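Local coordinates for conserved hypothetical protein (Sulfolobus solfataricus, PDB 2FNA) that binds ADP in the manner of a P-loop AAA+ ATPase and probably hydrolyses ATP, its cellular role being unknown, at residues A[239-245]-A[348-352]. Numbering follows the deposited sequence.
With ADP (adenosine-5'-diphosphate), chain D.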
ATOM      1  N   ILE A 239       0.973  19.951   9.168  1.00 37.31           N
ATOM      2  CA  ILE A 239       1.387  18.636   8.676  1.00 36.25           C
ATOM      3  C   ILE A 239       0.185  17.817   8.209  1.00 37.36           C
ATOM      4  O   ILE A 239       0.289  17.034   7.260  1.00 36.04           O
ATOM      5  CB  ILE A 239       2.141  17.827   9.794  1.00 37.87           C
ATOM      6  CG1 ILE A 239       3.415  18.567  10.243  1.00 39.42           C
ATOM      7  CG2 ILE A 239       2.451  16.383   9.331  1.00 35.94           C
ATOM      8  CD1 ILE A 239       4.319  18.917   9.115  1.00 41.26           C
ATOM      9  N   GLY A 240      -0.930  17.956   8.923  1.00 38.76           N
ATOM     10  CA  GLY A 240      -2.150  17.208   8.633  1.00 37.86           C
ATOM     11  C   GLY A 240      -2.160  15.867   9.343  1.00 37.85           C
ATOM     12  O   GLY A 240      -1.374  15.633  10.269  1.00 40.17           O
ATOM     13  N   GLY A 241      -3.070  14.993   8.909  1.00 36.78           N
ATOM     14  CA  GLY A 241      -3.370  13.754   9.629  1.00 34.63           C
ATOM     15  C   GLY A 241      -2.671  12.484   9.177  1.00 32.48           C
ATOM     16  O   GLY A 241      -2.842  11.431   9.792  1.00 33.45           O
ATOM     17  N   ILE A 242      -1.901  12.524   8.103  1.00 34.29           N
ATOM     18  CA  ILE A 242      -1.248  11.292   7.638  1.00 32.67           C
ATOM     19  C   ILE A 242      -0.272  10.777   8.693  1.00 34.31           C
ATOM     20  O   ILE A 242       0.658  11.491   9.072  1.00 33.07           O
ATOM     21  CB  ILE A 242      -0.567  11.490   6.269  1.00 34.97           C
ATOM     22  CG1 ILE A 242      -1.652  11.671   5.182  1.00 39.13           C
ATOM     23  CG2 ILE A 242       0.420  10.356   5.928  1.00 32.98           C
ATOM     24  CD1 ILE A 242      -2.511  10.446   4.906  1.00 34.66           C
ATOM     25  N   PRO A 243      -0.496   9.542   9.209  1.00 30.82           N
ATOM     26  CA  PRO A 243       0.366   9.082  10.303  1.00 31.58           C
ATOM     27  C   PRO A 243       1.863   9.126  10.031  1.00 32.56           C
ATOM     28  O   PRO A 243       2.639   9.472  10.934  1.00 32.44           O
ATOM     29  CB  PRO A 243      -0.107   7.638  10.551  1.00 30.90           C
ATOM     30  CG  PRO A 243      -1.537   7.654  10.164  1.00 29.13           C
ATOM     31  CD  PRO A 243      -1.575   8.584   8.930  1.00 31.40           C
ATOM     32  N   GLY A 244       2.258   8.734   8.827  1.00 30.03           N
ATOM     33  CA  GLY A 244       3.658   8.707   8.432  1.00 31.44           C
ATOM     34  C   GLY A 244       4.334  10.055   8.546  1.00 31.07           C
ATOM     35  O   GLY A 244       5.506  10.135   8.945  1.00 29.58           O
ATOM     36  N   TRP A 245       3.623  11.136   8.204  1.00 30.43           N
ATOM     37  CA  TRP A 245       4.244  12.457   8.282  1.00 30.25           C
ATOM     38  C   TRP A 245       4.338  12.929   9.749  1.00 30.43           C
ATOM     39  O   TRP A 245       5.316  13.580  10.155  1.00 26.17           O
ATOM     40  CB  TRP A 245       3.465  13.497   7.503  1.00 33.98           C
ATOM     41  CG  TRP A 245       3.267  13.270   6.042  1.00 28.25           C
ATOM     42  CD1 TRP A 245       2.144  13.536   5.378  1.00 30.77           C
ATOM     43  CD2 TRP A 245       4.219  12.800   5.063  1.00 28.91           C
ATOM     44  NE1 TRP A 245       2.298  13.265   4.057  1.00 29.50           N
ATOM     45  CE2 TRP A 245       3.563  12.810   3.829  1.00 31.66           C
ATOM     46  CE3 TRP A 245       5.553  12.383   5.107  1.00 28.82           C
ATOM     47  CZ2 TRP A 245       4.175  12.416   2.644  1.00 30.75           C
ATOM     48  CZ3 TRP A 245       6.166  11.983   3.921  1.00 30.38           C
ATOM     49  CH2 TRP A 245       5.482  12.006   2.714  1.00 32.33           C
ATOM     50  N   SER A 348      -5.604  14.090  -2.152  1.00 35.60           N
ATOM     51  CA  SER A 348      -6.098  13.135  -1.198  1.00 34.19           C
ATOM     52  C   SER A 348      -5.589  13.361   0.244  1.00 35.56           C
ATOM     53  O   SER A 348      -6.100  12.771   1.179  1.00 38.84           O
ATOM     54  CB  SER A 348      -5.764  11.748  -1.718  1.00 34.39           C
ATOM     55  OG  SER A 348      -4.365  11.633  -1.900  1.00 41.85           O
ATOM     56  N   GLU A 349      -4.561  14.187   0.417  1.00 37.84           N
ATOM     57  CA  GLU A 349      -4.134  14.661   1.740  1.00 36.50           C
ATOM     58  C   GLU A 349      -3.366  16.012   1.614  1.00 34.43           C
ATOM     59  O   GLU A 349      -2.890  16.357   0.546  1.00 33.40           O
ATOM     60  CB  GLU A 349      -3.315  13.580   2.472  1.00 37.30           C
ATOM     61  CG  GLU A 349      -1.976  13.230   1.858  1.00 38.60           C
ATOM     62  CD  GLU A 349      -0.779  13.959   2.489  1.00 38.04           C
ATOM     63  OE1 GLU A 349      -0.940  14.748   3.473  1.00 38.09           O
ATOM     64  OE2 GLU A 349       0.329  13.736   1.976  1.00 34.87           O
ATOM     65  N   PRO A 350      -3.288  16.791   2.700  1.00 33.56           N
ATOM     66  CA  PRO A 350      -2.795  18.159   2.675  1.00 34.20           C
ATOM     67  C   PRO A 350      -1.403  18.356   2.111  1.00 31.94           C
ATOM     68  O   PRO A 350      -1.139  19.358   1.472  1.00 32.76           O
ATOM     69  CB  PRO A 350      -2.766  18.526   4.149  1.00 36.58           C
ATOM     70  CG  PRO A 350      -3.800  17.682   4.741  1.00 36.07           C
ATOM     71  CD  PRO A 350      -3.747  16.419   4.045  1.00 36.25           C
ATOM     72  N   LEU A 351      -0.497  17.435   2.347  1.00 30.03           N
ATOM     73  CA  LEU A 351       0.839  17.658   1.829  1.00 29.90           C
ATOM     74  C   LEU A 351       0.988  17.385   0.324  1.00 31.85           C
ATOM     75  O   LEU A 351       1.949  17.844  -0.312  1.00 30.10           O
ATOM     76  CB  LEU A 351       1.845  16.890   2.664  1.00 30.57           C
ATOM     77  CG  LEU A 351       1.903  17.255   4.135  1.00 32.95           C
ATOM     78  CD1 LEU A 351       3.240  16.837   4.728  1.00 39.37           C
ATOM     79  CD2 LEU A 351       1.629  18.762   4.386  1.00 34.91           C
ATOM     80  N   ILE A 352       0.033  16.672  -0.266  1.00 33.19           N
ATOM     81  CA  ILE A 352      -0.037  16.606  -1.727  1.00 32.63           C
ATOM     82  C   ILE A 352      -0.469  17.973  -2.308  1.00 34.83           C
ATOM     83  O   ILE A 352       0.040  18.400  -3.341  1.00 35.70           O
ATOM     84  CB  ILE A 352      -0.984  15.521  -2.210  1.00 32.19           C
ATOM     85  CG1 ILE A 352      -0.493  14.162  -1.751  1.00 32.70           C
ATOM     86  CG2 ILE A 352      -1.064  15.542  -3.728  1.00 28.81           C
ATOM     87  CD1 ILE A 352      -1.377  13.046  -2.158  1.00 38.05           C
TER
HETATM   88  PB  ADP D 500       1.662   2.288   4.655  1.00 22.86           P
HETATM   89  O1B ADP D 500       0.187   2.462   4.821  1.00 24.48           O
HETATM   90  O2B ADP D 500       2.240   3.279   3.650  1.00 24.69           O
HETATM   91  O3B ADP D 500       2.162   0.891   4.498  1.00 18.45           O
HETATM   92  PA  ADP D 500       3.430   2.271   7.021  1.00 27.77           P
HETATM   93  O1A ADP D 500       3.069   1.074   7.841  1.00 26.22           O
HETATM   94  O2A ADP D 500       4.618   2.034   6.185  1.00 26.59           O
HETATM   95  O3A ADP D 500       2.236   2.881   6.099  1.00 25.84           O
HETATM   96  O5' ADP D 500       3.539   3.489   8.035  1.00 22.29           O
HETATM   97  C5' ADP D 500       4.057   4.773   7.648  1.00 23.14           C
HETATM   98  C4' ADP D 500       4.865   5.373   8.796  1.00 24.82           C
HETATM   99  O4' ADP D 500       4.028   5.840   9.837  1.00 27.83           O
HETATM  100  C3' ADP D 500       5.807   4.419   9.463  1.00 24.37           C
HETATM  101  O3' ADP D 500       6.895   5.201   9.998  1.00 25.55           O
HETATM  102  C2' ADP D 500       5.015   3.866  10.627  1.00 28.70           C
HETATM  103  O2' ADP D 500       5.840   3.438  11.701  1.00 29.93           O
HETATM  104  C1' ADP D 500       4.227   5.085  11.018  1.00 26.56           C
HETATM  105  N9  ADP D 500       2.895   4.831  11.556  1.00 27.46           N
HETATM  106  C8  ADP D 500       1.751   4.780  10.839  1.00 29.01           C
HETATM  107  N7  ADP D 500       0.707   4.603  11.648  1.00 28.99           N
HETATM  108  C5  ADP D 500       1.185   4.516  12.912  1.00 33.19           C
HETATM  109  C6  ADP D 500       0.626   4.334  14.269  1.00 33.01           C
HETATM  110  N6  ADP D 500      -0.702   4.171  14.444  1.00 27.44           N
HETATM  111  N1  ADP D 500       1.478   4.340  15.334  1.00 24.07           N
HETATM  112  C2  ADP D 500       2.805   4.514  15.186  1.00 35.09           C
HETATM  113  N3  ADP D 500       3.382   4.692  13.986  1.00 31.47           N
HETATM  114  C4  ADP D 500       2.629   4.706  12.851  1.00 30.36           C
HETATM  115  O   HOH W   1      -1.168  14.903   6.198  1.00 27.41           O
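The indole N-H of Trp245 runs almost straight into the carboxylate of Glu349: NE1 to OE2 is 2.9 Å at 175°. The oxygen lies in the indole plane, yet is approached from above the carboxylate plane. Glu349 turns OE1 to its own helix start, taking Leu351 N at 2.9 Å, an N-cap bond. A water also donates to OE1 (2.7 Å) and to Ile239 O, and accepts from Ile242 N, so three bonds grip the carboxylate. CG of Glu349 sits between backbone N and carbonyl carbon (chi1 66°), and a bend at chi2 brings the acid back over the helix start. The contact joins the turn between helices 232-239 and 243-256, in the helical part that follows the parallel AAA+ sheet, where Pro243 and Gly244 touch ADP, to the last helix, 350-355, which follows the hairpin 338-340/345-347 of the probable winged-helix part. With an alanine in place of Glu349, the indole N-H, the water and the Leu351 amide would probably lose their shared acceptor. Apolar packing flanks the acid: Leu351 CD1 makes a CH-pi contact over the Trp245 five-membered ring, 3.7 Å from its centroid, while Ile242 CG1 lies 3.7 Å from Glu349 CB and CG.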